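Local coordinates for putative MCP-type signal transduction protein (PDB 4WY9) that probably senses chemical cues in the periplasm as the tandem-PAS sensory domain of the Campylobacter jejuni chemoreceptor Tlp1, passing the signal into chemotaxis, at residues A[95-109]-A[119-131]. Numbering follows the deposited sequence. Where two conformers were deposited one is given.
Sequences KFFNTQSGKFVMLYA and IKAIQASDEIANL
The Phe96 ring lays one face over the backbone at Gln123, whose N sits 3.8 Å above the ring plane, toward the rim. The Gln123 amide plane stands 82° to that ring, and its OE1 comes within 3.4 Å of Phe96 CD1. The Phe97 ring has Met106 CG over one face and a water in plane at its edge. That water accepts from Leu107 N and lies within bonding distance of Phe96 O and Ile122 O, where the paired strands separate.

Gln123 has CG anti to its backbone N (chi1 180°) and bends at chi2. NE2 thereby reaches back to donate to Lys95 O and to its own neighbour Ala124 O. Lys95 O also accepts from Asn98 N, on the opposite face of its carbonyl plane. Ala124 N donates to Phe96 O at 2.9 Å, on a lone pair.

The Asp126 carboxylate faces the type I turn from Thr99 to Gly102. Thr99 OG1 donates to Asp126 OD1 at 2.6 Å, from above the carboxylate plane. The same OG1 accepts from Lys103 N. Ser101 N adds a weak bond to Asp126 OD2, and a water accepts from Lys103 NZ and gives a weak bond to Asp126 OD1.

The strands 104-109 and 119-122 form an antiparallel hairpin of the first PDC (Cache) sensor domain. Ala109 and Lys120 are a hydrogen-bonded pair. Leu107 O accepts from Ile122 N, and Leu107 CD2 packs on Ile122 CD1 at 3.7 Å. Tyr108 CE2 touches Ala121 CB. Ile119 CD1 touches Tyr108 CB, the two side chains crossing at about a right angle. Val105 CG1 packs on Ile128 CG2.

Backbone pairing holds the strand end, and side chains and waters take over most of the bonding toward Asp126. The Thr99 hydroxyl, weaker Ser101 and water donors, and the nearby Lys103 ammonium probably favour the charged form of Asp126.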
loop_
_atom_site.group_PDB
_atom_site.type_symbol
_atom_site.label_atom_id
_atom_site.label_comp_id
_atom_site.label_asym_id
_atom_site.label_seq_id
_atom_site.Cartn_x
_atom_site.Cartn_y
_atom_site.Cartn_z
ATOM N N LYS A 95 -3.098 -13.098 24.857
ATOM C CA LYS A 95 -3.796 -13.871 23.845
ATOM C C LYS A 95 -3.809 -13.162 22.507
ATOM O O LYS A 95 -3.870 -13.802 21.464
ATOM C CB LYS A 95 -5.238 -14.181 24.281
ATOM C CG LYS A 95 -6.163 -12.983 24.314
ATOM C CD LYS A 95 -7.532 -13.370 24.859
ATOM C CE LYS A 95 -8.526 -12.202 24.740
ATOM N NZ LYS A 95 -9.817 -12.458 25.440
ATOM N N PHE A 96 -3.712 -11.831 22.524
ATOM C CA PHE A 96 -3.722 -11.054 21.277
ATOM C C PHE A 96 -2.521 -11.340 20.413
ATOM O O PHE A 96 -2.553 -11.102 19.220
ATOM C CB PHE A 96 -3.760 -9.545 21.574
ATOM C CG PHE A 96 -5.098 -9.012 21.999
ATOM C CD1 PHE A 96 -6.205 -9.832 22.179
ATOM C CD2 PHE A 96 -5.256 -7.686 22.202
ATOM C CE1 PHE A 96 -7.413 -9.321 22.543
ATOM C CE2 PHE A 96 -6.499 -7.160 22.614
ATOM C CZ PHE A 96 -7.574 -8.000 22.773
ATOM N N PHE A 97 -1.432 -11.817 21.023
ATOM C CA PHE A 97 -0.200 -12.078 20.277
ATOM C C PHE A 97 -0.204 -13.433 19.579
ATOM O O PHE A 97 0.766 -13.774 18.906
ATOM C CB PHE A 97 1.015 -12.004 21.188
ATOM C CG PHE A 97 1.270 -10.664 21.819
ATOM C CD1 PHE A 97 0.736 -9.492 21.283
ATOM C CD2 PHE A 97 2.071 -10.562 22.937
ATOM C CE1 PHE A 97 1.000 -8.281 21.858
ATOM C CE2 PHE A 97 2.356 -9.361 23.526
ATOM C CZ PHE A 97 1.807 -8.195 22.997
ATOM N N ASN A 98 -1.256 -14.227 19.765
ATOM C CA ASN A 98 -1.283 -15.569 19.235
ATOM C C ASN A 98 -2.351 -15.712 18.147
ATOM O O ASN A 98 -3.509 -15.414 18.407
ATOM C CB ASN A 98 -1.584 -16.588 20.340
ATOM C CG ASN A 98 -0.479 -16.656 21.348
ATOM O OD1 ASN A 98 0.396 -17.572 21.257
ATOM N ND2 ASN A 98 -0.509 -15.809 22.280
ATOM N N THR A 99 -1.932 -16.163 16.972
ATOM C CA THR A 99 -2.878 -16.432 15.912
ATOM C C THR A 99 -3.602 -17.746 16.192
ATOM O O THR A 99 -3.236 -18.478 17.114
ATOM C CB THR A 99 -2.207 -16.486 14.541
ATOM O OG1 THR A 99 -1.459 -17.722 14.445
ATOM C CG2 THR A 99 -1.303 -15.291 14.305
ATOM N N GLN A 100 -4.560 -18.073 15.359
ATOM C CA GLN A 100 -5.323 -19.306 15.537
ATOM C C GLN A 100 -4.427 -20.541 15.435
ATOM O O GLN A 100 -4.719 -21.565 16.034
ATOM C CB GLN A 100 -6.456 -19.413 14.524
ATOM C CG GLN A 100 -7.516 -18.367 14.724
ATOM C CD GLN A 100 -8.688 -18.888 15.530
ATOM O OE1 GLN A 100 -9.046 -20.101 15.510
ATOM N NE2 GLN A 100 -9.340 -17.980 16.230
ATOM N N SER A 101 -3.339 -20.453 14.670
ATOM C CA SER A 101 -2.414 -21.569 14.514
ATOM C C SER A 101 -1.204 -21.423 15.431
ATOM O O SER A 101 -0.211 -22.152 15.272
ATOM C CB SER A 101 -1.961 -21.728 13.072
ATOM O OG SER A 101 -1.148 -20.655 12.663
ATOM N N GLY A 102 -1.277 -20.523 16.404
ATOM C CA GLY A 102 -0.226 -20.406 17.411
ATOM C C GLY A 102 1.007 -19.675 16.955
ATOM O O GLY A 102 2.057 -19.715 17.606
ATOM N N LYS A 103 0.905 -18.951 15.845
ATOM C CA LYS A 103 1.997 -18.087 15.444
ATOM C C LYS A 103 2.020 -16.822 16.289
ATOM O O LYS A 103 0.997 -16.390 16.808
ATOM C CB LYS A 103 1.896 -17.724 13.963
ATOM C CG LYS A 103 2.165 -18.942 13.092
ATOM C CD LYS A 103 2.229 -18.628 11.661
ATOM C CE LYS A 103 2.698 -19.889 10.924
ATOM N NZ LYS A 103 1.659 -20.902 10.925
ATOM N N PHE A 104 3.200 -16.239 16.420
ATOM C CA PHE A 104 3.387 -15.064 17.246
ATOM C C PHE A 104 3.387 -13.801 16.396
ATOM O O PHE A 104 4.306 -13.555 15.613
ATOM C CB PHE A 104 4.680 -15.142 18.055
ATOM C CG PHE A 104 4.856 -13.968 18.974
ATOM C CD1 PHE A 104 4.232 -13.950 20.223
ATOM C CD2 PHE A 104 5.596 -12.861 18.591
ATOM C CE1 PHE A 104 4.348 -12.870 21.047
ATOM C CE2 PHE A 104 5.732 -11.783 19.432
ATOM C CZ PHE A 104 5.109 -11.787 20.656
ATOM N N VAL A 105 2.338 -12.992 16.549
ATOM C CA VAL A 105 2.179 -11.752 15.807
ATOM C C VAL A 105 1.696 -10.669 16.769
ATOM O O VAL A 105 0.643 -10.809 17.395
ATOM C CB VAL A 105 1.202 -11.888 14.610
ATOM C CG1 VAL A 105 1.026 -10.526 13.952
ATOM C CG2 VAL A 105 1.655 -12.942 13.627
ATOM N N MET A 106 2.483 -9.613 16.921
ATOM C CA MET A 106 2.070 -8.429 17.643
ATOM C C MET A 106 1.458 -7.474 16.645
ATOM O O MET A 106 2.188 -6.905 15.824
ATOM C CB MET A 106 3.244 -7.779 18.342
ATOM C CG MET A 106 3.980 -8.735 19.289
ATOM S SD MET A 106 5.581 -8.113 19.892
ATOM C CE MET A 106 5.051 -6.992 21.125
ATOM N N LEU A 107 0.136 -7.305 16.688
ATOM C CA LEU A 107 -0.600 -6.508 15.734
ATOM C C LEU A 107 -1.200 -5.307 16.440
ATOM O O LEU A 107 -1.898 -5.475 17.450
ATOM C CB LEU A 107 -1.700 -7.339 15.070
ATOM C CG LEU A 107 -2.618 -6.655 14.045
ATOM C CD1 LEU A 107 -1.830 -6.136 12.841
ATOM C CD2 LEU A 107 -3.716 -7.597 13.610
ATOM N N TYR A 108 -0.960 -4.104 15.893
ATOM C CA TYR A 108 -1.443 -2.869 16.474
ATOM C C TYR A 108 -2.322 -2.086 15.507
ATOM O O TYR A 108 -2.018 -2.028 14.312
ATOM C CB TYR A 108 -0.247 -2.012 16.925
ATOM C CG TYR A 108 0.510 -2.650 18.063
ATOM C CD1 TYR A 108 1.503 -3.579 17.833
ATOM C CD2 TYR A 108 0.216 -2.326 19.391
ATOM C CE1 TYR A 108 2.173 -4.165 18.885
ATOM C CE2 TYR A 108 0.870 -2.921 20.426
ATOM C CZ TYR A 108 1.863 -3.844 20.162
ATOM O OH TYR A 108 2.545 -4.453 21.192
ATOM N N ALA A 109 -3.393 -1.498 16.022
ATOM C CA ALA A 109 -4.252 -0.582 15.321
ATOM C C ALA A 109 -4.273 0.762 16.045
ATOM O O ALA A 109 -3.791 0.886 17.167
ATOM C CB ALA A 109 -5.675 -1.129 15.234
ATOM N N ILE A 119 -1.374 3.889 19.387
ATOM C CA ILE A 119 -1.766 2.559 18.904
ATOM C C ILE A 119 -1.984 1.580 20.019
ATOM O O ILE A 119 -1.431 1.720 21.119
ATOM C CB ILE A 119 -0.768 1.967 17.897
ATOM C CG1 ILE A 119 0.552 1.613 18.582
ATOM C CG2 ILE A 119 -0.576 2.943 16.714
ATOM C CD1 ILE A 119 1.584 1.051 17.623
ATOM N N LYS A 120 -2.814 0.583 19.755
ATOM C CA LYS A 120 -3.141 -0.434 20.744
ATOM C C LYS A 120 -3.107 -1.800 20.118
ATOM O O LYS A 120 -3.394 -1.962 18.926
ATOM C CB LYS A 120 -4.553 -0.211 21.318
ATOM C CG LYS A 120 -5.617 -0.122 20.227
ATOM C CD LYS A 120 -6.997 -0.528 20.767
ATOM C CE LYS A 120 -8.114 -0.187 19.791
ATOM N NZ LYS A 120 -7.692 -0.346 18.379
ATOM N N ALA A 121 -2.727 -2.793 20.914
ATOM C CA ALA A 121 -2.699 -4.174 20.429
ATOM C C ALA A 121 -4.133 -4.653 20.189
ATOM O O ALA A 121 -5.044 -4.373 20.973
ATOM C CB ALA A 121 -1.999 -5.090 21.405
ATOM N N ILE A 122 -4.307 -5.375 19.083
ATOM C CA ILE A 122 -5.560 -6.052 18.788
ATOM C C ILE A 122 -5.275 -7.494 18.488
ATOM O O ILE A 122 -4.109 -7.887 18.333
ATOM C CB ILE A 122 -6.271 -5.408 17.572
ATOM C CG1 ILE A 122 -5.394 -5.480 16.307
ATOM C CG2 ILE A 122 -6.661 -3.967 17.874
ATOM C CD1 ILE A 122 -6.145 -5.234 15.019
ATOM N N GLN A 123 -6.323 -8.306 18.416
ATOM C CA GLN A 123 -6.132 -9.732 18.209
ATOM C C GLN A 123 -5.430 -10.004 16.886
ATOM O O GLN A 123 -5.931 -9.618 15.831
ATOM C CB GLN A 123 -7.453 -10.482 18.265
ATOM C CG GLN A 123 -7.321 -11.978 18.051
ATOM C CD GLN A 123 -6.507 -12.633 19.125
ATOM O OE1 GLN A 123 -6.867 -12.584 20.300
ATOM N NE2 GLN A 123 -5.428 -13.256 18.730
ATOM N N ALA A 124 -4.277 -10.690 16.943
ATOM C CA ALA A 124 -3.556 -11.077 15.740
ATOM C C ALA A 124 -4.190 -12.223 15.010
ATOM O O ALA A 124 -4.885 -13.045 15.605
ATOM C CB ALA A 124 -2.147 -11.402 16.040
ATOM N N SER A 125 -3.934 -12.298 13.716
ATOM C CA SER A 125 -4.527 -13.267 12.866
ATOM C C SER A 125 -3.524 -13.852 11.922
ATOM O O SER A 125 -2.531 -13.208 11.582
ATOM C CB SER A 125 -5.655 -12.571 12.015
ATOM O OG SER A 125 -5.838 -13.131 10.832
ATOM N N ASP A 126 -3.762 -15.082 11.477
ATOM C CA ASP A 126 -2.897 -15.704 10.481
ATOM C C ASP A 126 -2.923 -14.986 9.147
ATOM O O ASP A 126 -2.057 -15.228 8.288
ATOM C CB ASP A 126 -3.276 -17.186 10.318
ATOM C CG ASP A 126 -2.706 -18.019 11.460
ATOM O OD1 ASP A 126 -1.532 -17.828 11.800
ATOM O OD2 ASP A 126 -3.428 -18.859 12.019
ATOM N N GLU A 127 -3.890 -14.101 8.931
ATOM C CA GLU A 127 -3.908 -13.283 7.719
ATOM C C GLU A 127 -2.587 -12.527 7.590
ATOM O O GLU A 127 -2.080 -12.308 6.497
ATOM C CB GLU A 127 -5.064 -12.316 7.751
ATOM C CG GLU A 127 -5.242 -11.486 6.521
ATOM C CD GLU A 127 -6.655 -10.919 6.385
ATOM O OE1 GLU A 127 -6.831 -9.793 6.748
ATOM O OE2 GLU A 127 -7.562 -11.666 6.017
ATOM N N ILE A 128 -1.991 -12.134 8.729
ATOM C CA ILE A 128 -0.729 -11.424 8.703
ATOM C C ILE A 128 0.423 -12.362 8.300
ATOM O O ILE A 128 1.227 -12.046 7.422
ATOM C CB ILE A 128 -0.423 -10.766 10.056
ATOM C CG1 ILE A 128 -1.481 -9.725 10.420
ATOM C CG2 ILE A 128 0.982 -10.132 10.044
ATOM C CD1 ILE A 128 -1.599 -8.596 9.440
ATOM N N ALA A 129 0.495 -13.513 8.943
ATOM C CA ALA A 129 1.561 -14.449 8.687
ATOM C C ALA A 129 1.553 -14.968 7.267
ATOM O O ALA A 129 2.591 -15.305 6.714
ATOM C CB ALA A 129 1.525 -15.603 9.683
ATOM N N ASN A 130 0.371 -15.027 6.663
ATOM C CA ASN A 130 0.214 -15.557 5.322
ATOM C C ASN A 130 0.246 -14.521 4.200
ATOM O O ASN A 130 0.090 -14.858 3.034
ATOM C CB ASN A 130 -1.082 -16.374 5.259
ATOM C CG ASN A 130 -1.028 -17.670 6.074
ATOM O OD1 ASN A 130 0.045 -18.242 6.262
ATOM N ND2 ASN A 130 -2.145 -18.083 6.615
ATOM N N LEU A 131 0.534 -13.255 4.551
ATOM C CA LEU A 131 0.685 -12.230 3.523
ATOM C C LEU A 131 1.773 -12.618 2.536
ATOM O O LEU A 131 2.811 -13.178 2.922
ATOM C CB LEU A 131 1.045 -10.901 4.145
ATOM C CG LEU A 131 -0.009 -10.142 4.931
ATOM C CD1 LEU A 131 0.642 -8.971 5.648
ATOM C CD2 LEU A 131 -1.133 -9.666 4.035
HETATM O O HOH W 1 -1.453 -8.475 18.712
HETATM O O HOH W 2 -5.671 -16.588 13.102
HETATM O O HOH W 3 -0.152 -19.104 9.704
#